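Local coordinates for protein NAD nucleotidase (Haemophilus influenzae, PDB 3ZU0) that degrades NAD to adenosine and nicotinamide riboside and hydrolyses nucleoside 5'-monophosphates, AMP best of all, probably with zinc ions as cofactor, at residues A[151-156]-A[197-202]; A[216-221]-A[255-260]. All blocks are in the same frame, centred on the assembly; numbering follows the deposited sequence.

Interaction 1 (A[151-156]-A[197-202]); sequences EKIAII and KIILLS
The carboxylate of E151 meets the ammonium group of K197 at one edge: NZ reaches OE2 at 2.8 Å, on its anti side and 15° out of the carboxylate plane. OE2 also accepts a hydrogen bond from H8, so both K197 and H8 grip it. K197 gets there because its chain runs straight until a final bend (chi4 64°), its aliphatic part reaching along to E151.

Beyond this salt bridge, the peptide groups form a parallel ladder. A154 N bonds K197 O, A154 O takes I199 N at 2.8 Å, I156 N bonds I199 O, and I156 O takes L201 N at 2.7 Å.

Beta-branched isoleucines suit extended strands, and their apolar branches fill both buried faces. On the one with A154, I198 and L200, I156 reaches back with CD1 to I198 CG2 (3.7 Å) and sets CG2 against L200 CD1 (3.8 Å). On the other, I155 CD1 touches both I199 CG2 and L201 CB, each 4.2 Å away.

Helix 179-191, which lies between the two strands in sequence, packs L190, M186 and A187 on the A154 face, as in a beta-alpha-beta crossover. Strand 143-148 flanks 151-156, and strand 221-224 flanks 198-203.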
loop_
_atom_site.group_PDB
_atom_site.type_symbol
_atom_site.label_atom_id
_atom_site.label_comp_id
_atom_site.label_asym_id
_atom_site.label_seq_id
_atom_site.Cartn_x
_atom_site.Cartn_y
_atom_site.Cartn_z
ATOM N N GLU A 151 0.988 23.834 22.654
ATOM C CA GLU A 151 0.818 23.351 21.284
ATOM C C GLU A 151 0.820 21.824 21.161
ATOM O O GLU A 151 1.596 21.148 21.825
ATOM C CB GLU A 151 1.942 23.907 20.417
ATOM C CG GLU A 151 1.603 25.196 19.695
ATOM C CD GLU A 151 0.418 25.052 18.757
ATOM O OE1 GLU A 151 -0.723 25.213 19.225
ATOM O OE2 GLU A 151 0.626 24.775 17.552
ATOM N N LYS A 152 -0.047 21.290 20.302
ATOM C CA LYS A 152 -0.023 19.861 19.966
ATOM C C LYS A 152 1.003 19.535 18.888
ATOM O O LYS A 152 1.066 20.188 17.834
ATOM C CB LYS A 152 -1.393 19.373 19.501
ATOM C CG LYS A 152 -2.513 19.469 20.531
ATOM C CD LYS A 152 -3.699 18.620 20.071
ATOM C CE LYS A 152 -5.027 19.288 20.362
ATOM N NZ LYS A 152 -6.159 18.534 19.730
ATOM N N ILE A 153 1.810 18.511 19.161
ATOM C CA ILE A 153 2.762 17.976 18.193
ATOM C C ILE A 153 2.435 16.495 17.989
ATOM O O ILE A 153 2.155 15.791 18.953
ATOM C CB ILE A 153 4.224 18.108 18.697
ATOM C CG1 ILE A 153 4.609 19.585 18.869
ATOM C CG2 ILE A 153 5.189 17.427 17.728
ATOM C CD1 ILE A 153 4.079 20.230 20.118
ATOM N N ALA A 154 2.438 16.023 16.749
ATOM C CA ALA A 154 2.170 14.612 16.501
ATOM C C ALA A 154 3.445 13.879 16.080
ATOM O O ALA A 154 4.305 14.440 15.401
ATOM C CB ALA A 154 1.081 14.435 15.442
ATOM N N ILE A 155 3.562 12.627 16.496
ATOM C CA ILE A 155 4.647 11.787 16.035
ATOM C C ILE A 155 4.093 10.470 15.512
ATOM O O ILE A 155 3.259 9.828 16.170
ATOM C CB ILE A 155 5.689 11.535 17.137
ATOM C CG1 ILE A 155 6.819 10.630 16.608
ATOM C CG2 ILE A 155 5.032 10.940 18.390
ATOM C CD1 ILE A 155 8.058 10.688 17.459
ATOM N N ILE A 156 4.558 10.093 14.318
ATOM C CA ILE A 156 4.073 8.928 13.572
ATOM C C ILE A 156 5.227 7.935 13.413
ATOM O O ILE A 156 6.359 8.330 13.118
ATOM C CB ILE A 156 3.622 9.351 12.143
ATOM C CG1 ILE A 156 2.496 10.393 12.210
ATOM C CG2 ILE A 156 3.226 8.124 11.285
ATOM C CD1 ILE A 156 2.299 11.193 10.897
ATOM N N LYS A 197 2.375 20.550 13.341
ATOM C CA LYS A 197 3.743 20.168 13.676
ATOM C C LYS A 197 3.819 18.651 13.773
ATOM O O LYS A 197 3.250 18.058 14.675
ATOM C CB LYS A 197 4.138 20.823 15.001
ATOM C CG LYS A 197 4.016 22.360 14.950
ATOM C CD LYS A 197 4.016 23.000 16.356
ATOM C CE LYS A 197 3.949 24.523 16.243
ATOM N NZ LYS A 197 2.671 25.009 15.630
ATOM N N ILE A 198 4.517 18.024 12.833
ATOM C CA ILE A 198 4.466 16.572 12.716
ATOM C C ILE A 198 5.839 15.958 12.529
ATOM O O ILE A 198 6.578 16.320 11.615
ATOM C CB ILE A 198 3.556 16.138 11.546
ATOM C CG1 ILE A 198 2.139 16.697 11.730
ATOM C CG2 ILE A 198 3.523 14.603 11.418
ATOM C CD1 ILE A 198 1.159 16.240 10.653
ATOM N N ILE A 199 6.174 15.031 13.416
ATOM C CA ILE A 199 7.432 14.305 13.356
ATOM C C ILE A 199 7.162 12.878 12.889
ATOM O O ILE A 199 6.222 12.221 13.350
ATOM C CB ILE A 199 8.096 14.239 14.758
ATOM C CG1 ILE A 199 8.238 15.645 15.360
ATOM C CG2 ILE A 199 9.439 13.511 14.708
ATOM C CD1 ILE A 199 8.944 16.630 14.481
ATOM N N LEU A 200 7.997 12.395 11.980
ATOM C CA LEU A 200 7.894 11.021 11.476
ATOM C C LEU A 200 9.132 10.261 11.946
ATOM O O LEU A 200 10.260 10.650 11.631
ATOM C CB LEU A 200 7.843 11.031 9.937
ATOM C CG LEU A 200 7.758 9.684 9.206
ATOM C CD1 LEU A 200 6.452 8.975 9.528
ATOM C CD2 LEU A 200 7.856 9.898 7.688
ATOM N N LEU A 201 8.924 9.206 12.719
ATOM C CA LEU A 201 10.021 8.418 13.247
ATOM C C LEU A 201 10.044 7.159 12.399
ATOM O O LEU A 201 9.252 6.237 12.602
ATOM C CB LEU A 201 9.780 8.076 14.726
ATOM C CG LEU A 201 10.848 7.187 15.373
ATOM C CD1 LEU A 201 12.178 7.926 15.355
ATOM C CD2 LEU A 201 10.435 6.820 16.806
ATOM N N SER A 202 10.940 7.140 11.418
ATOM C CA SER A 202 10.811 6.211 10.321
ATOM C C SER A 202 12.023 5.328 10.105
ATOM O O SER A 202 13.112 5.831 9.814
ATOM C CB SER A 202 10.550 6.995 9.041
ATOM O OG SER A 202 10.562 6.129 7.931
#

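Interaction 2 (A[216-221]-A[255-260]); sequences VNDIDV and NGEPVF
The amides of N217 and N255 stack face to face, their planes 2° apart, while the two side chains cross at about a right angle. N255 ND2 lies 3.2 Å from N217 CG, and N217 OD1 sits equally near N255 CG, so the polar groups overlap without bonding each other. Instead, N217 OD1 takes a weak hydrogen bond from the backbone N of N255 (2.9 Å), bent to 128° at the hydrogen. In both residues CG stands anti to the carbonyl carbon, bringing the flat groups together. Their outer atoms bind the second subunit: N217 ND2 bonds D131 and N255 OD1 bonds K132 N there. Asparagine suits both positions, since a short amide can stack and still offer donor and acceptor.

Next along, the D218 and E257 carboxylates approach to 4.3 Å between OD1 and OE1, a like-charge pair that probably disfavours full ionisation of both.

Farther on, two waters lie between the backbones. One sits within hydrogen-bonding distance of I219 O and P258 O, though its acceptors outnumber its protons; another donates to D220 OD1 (2.6 Å) and to P258 O. The other oxygen of D220, OD2, accepts the backbone N of I198, so this side chain ties the loop directly to strand 198-203 and, through water, to 258-263. V259 sets both methyls against I219 O, each 3.5 Å away.

At V221 the chains become paired strands: F260 N bonds D220 O at 3.0 Å, the donor tilted 26° from the carbonyl plane. The F260 side chain packs on A284 and I286, a large apolar ring suiting a buried place. V221 and F260 form a parallel beta bridge where the loop after helix 206-215 enters strand 221-224 of the mixed sheet in the metallophosphoesterase domain.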
loop_
_atom_site.group_PDB
_atom_site.type_symbol
_atom_site.label_atom_id
_atom_site.label_comp_id
_atom_site.label_asym_id
_atom_site.label_seq_id
_atom_site.Cartn_x
_atom_site.Cartn_y
_atom_site.Cartn_z
ATOM N N VAL A 216 5.702 14.145 -0.018
ATOM C CA VAL A 216 4.609 14.144 0.940
ATOM C C VAL A 216 4.575 15.491 1.685
ATOM O O VAL A 216 5.624 16.036 2.044
ATOM C CB VAL A 216 4.755 12.968 1.971
ATOM C CG1 VAL A 216 3.718 13.071 3.097
ATOM C CG2 VAL A 216 4.659 11.604 1.279
ATOM N N ASN A 217 3.371 16.034 1.885
ATOM C CA ASN A 217 3.199 17.288 2.630
ATOM C C ASN A 217 2.933 17.084 4.125
ATOM O O ASN A 217 2.546 15.993 4.563
ATOM C CB ASN A 217 2.030 18.080 2.047
ATOM C CG ASN A 217 2.284 18.521 0.634
ATOM O OD1 ASN A 217 3.300 19.144 0.344
ATOM N ND2 ASN A 217 1.375 18.181 -0.263
ATOM N N ASP A 218 3.133 18.146 4.897
ATOM C CA ASP A 218 2.668 18.235 6.278
ATOM C C ASP A 218 3.590 17.556 7.297
ATOM O O ASP A 218 3.277 17.527 8.490
ATOM C CB ASP A 218 1.261 17.650 6.424
ATOM C CG ASP A 218 0.221 18.364 5.563
ATOM O OD1 ASP A 218 0.291 19.607 5.412
ATOM O OD2 ASP A 218 -0.676 17.660 5.043
ATOM N N ILE A 219 4.702 16.998 6.833
ATOM C CA ILE A 219 5.657 16.341 7.738
ATOM C C ILE A 219 6.889 17.218 7.860
ATOM O O ILE A 219 7.477 17.598 6.848
ATOM C CB ILE A 219 6.030 14.918 7.256
ATOM C CG1 ILE A 219 4.813 13.995 7.336
ATOM C CG2 ILE A 219 7.149 14.340 8.115
ATOM C CD1 ILE A 219 5.013 12.623 6.701
ATOM N N ASP A 220 7.249 17.566 9.095
ATOM C CA ASP A 220 8.290 18.567 9.355
ATOM C C ASP A 220 9.698 17.993 9.558
ATOM O O ASP A 220 10.688 18.551 9.090
ATOM C CB ASP A 220 7.882 19.400 10.571
ATOM C CG ASP A 220 6.646 20.226 10.295
ATOM O OD1 ASP A 220 6.676 21.009 9.314
ATOM O OD2 ASP A 220 5.637 20.060 11.014
ATOM N N VAL A 221 9.785 16.872 10.247
ATOM C CA VAL A 221 11.079 16.281 10.566
ATOM C C VAL A 221 10.927 14.775 10.420
ATOM O O VAL A 221 9.932 14.216 10.876
ATOM C CB VAL A 221 11.499 16.617 12.030
ATOM C CG1 VAL A 221 12.865 16.018 12.361
ATOM C CG2 VAL A 221 11.513 18.122 12.269
ATOM N N ASN A 255 4.431 21.443 -1.074
ATOM C CA ASN A 255 3.819 22.706 -0.674
ATOM C C ASN A 255 4.875 23.781 -0.395
ATOM O O ASN A 255 4.540 24.895 0.025
ATOM C CB ASN A 255 2.968 22.533 0.584
ATOM C CG ASN A 255 1.649 21.838 0.326
ATOM O OD1 ASN A 255 1.175 21.770 -0.801
ATOM N ND2 ASN A 255 1.032 21.341 1.390
ATOM N N GLY A 256 6.145 23.437 -0.598
ATOM C CA GLY A 256 7.233 24.375 -0.379
ATOM C C GLY A 256 7.715 24.517 1.056
ATOM O O GLY A 256 8.564 25.363 1.348
ATOM N N GLU A 257 7.178 23.706 1.963
ATOM C CA GLU A 257 7.565 23.789 3.368
ATOM C C GLU A 257 8.880 23.035 3.559
ATOM O O GLU A 257 9.128 22.028 2.885
ATOM C CB GLU A 257 6.481 23.173 4.259
ATOM C CG GLU A 257 5.094 23.847 4.179
ATOM C CD GLU A 257 4.020 23.002 4.855
ATOM O OE1 GLU A 257 3.850 21.809 4.475
ATOM O OE2 GLU A 257 3.331 23.526 5.768
ATOM N N PRO A 258 9.733 23.512 4.473
ATOM C CA PRO A 258 10.952 22.748 4.761
ATOM C C PRO A 258 10.646 21.400 5.411
ATOM O O PRO A 258 9.655 21.267 6.146
ATOM C CB PRO A 258 11.725 23.648 5.743
ATOM C CG PRO A 258 10.759 24.685 6.189
ATOM C CD PRO A 258 9.744 24.842 5.105
ATOM N N VAL A 259 11.494 20.420 5.109
ATOM C CA VAL A 259 11.459 19.111 5.740
ATOM C C VAL A 259 12.897 18.761 6.056
ATOM O O VAL A 259 13.766 18.816 5.180
ATOM C CB VAL A 259 10.887 18.026 4.812
ATOM C CG1 VAL A 259 10.641 16.734 5.593
ATOM C CG2 VAL A 259 9.582 18.502 4.161
ATOM N N PHE A 260 13.148 18.400 7.311
ATOM C CA PHE A 260 14.486 18.004 7.739
ATOM C C PHE A 260 14.570 16.501 7.917
ATOM O O PHE A 260 13.671 15.908 8.471
ATOM C CB PHE A 260 14.852 18.740 9.029
ATOM C CG PHE A 260 14.762 20.238 8.893
ATOM C CD1 PHE A 260 15.826 20.957 8.401
ATOM C CD2 PHE A 260 13.592 20.914 9.216
ATOM C CE1 PHE A 260 15.735 22.339 8.244
ATOM C CE2 PHE A 260 13.496 22.285 9.072
ATOM C CZ PHE A 260 14.574 22.996 8.581
HETATM O O HOH W 1 6.947 20.204 6.094
HETATM O O HOH W 2 8.248 22.800 8.271
#

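Overall arrangement
Both interactions belong to the same mixed sheet, where strands 151-159, 198-203, 221-224 and 258-263 lie side by side and parallel. Interaction 1 is an established strand pair, almost wholly buried, with regular peptide bonding and aliphatic side chains; a salt bridge marks its beginning. Interaction 2 catches two strands where they start, so amides, carboxylates and waters do much of the joining, and its asparagine end lies at the subunit interface. The two meet directly through 197-202 and 216-221: I198 O probably bonds D220 N, and L200 N probably bonds V221 O. Strand 198-203 also leads to H203, probably a zinc ligand, whereas interaction 2 lies away from the metal and substrate sites.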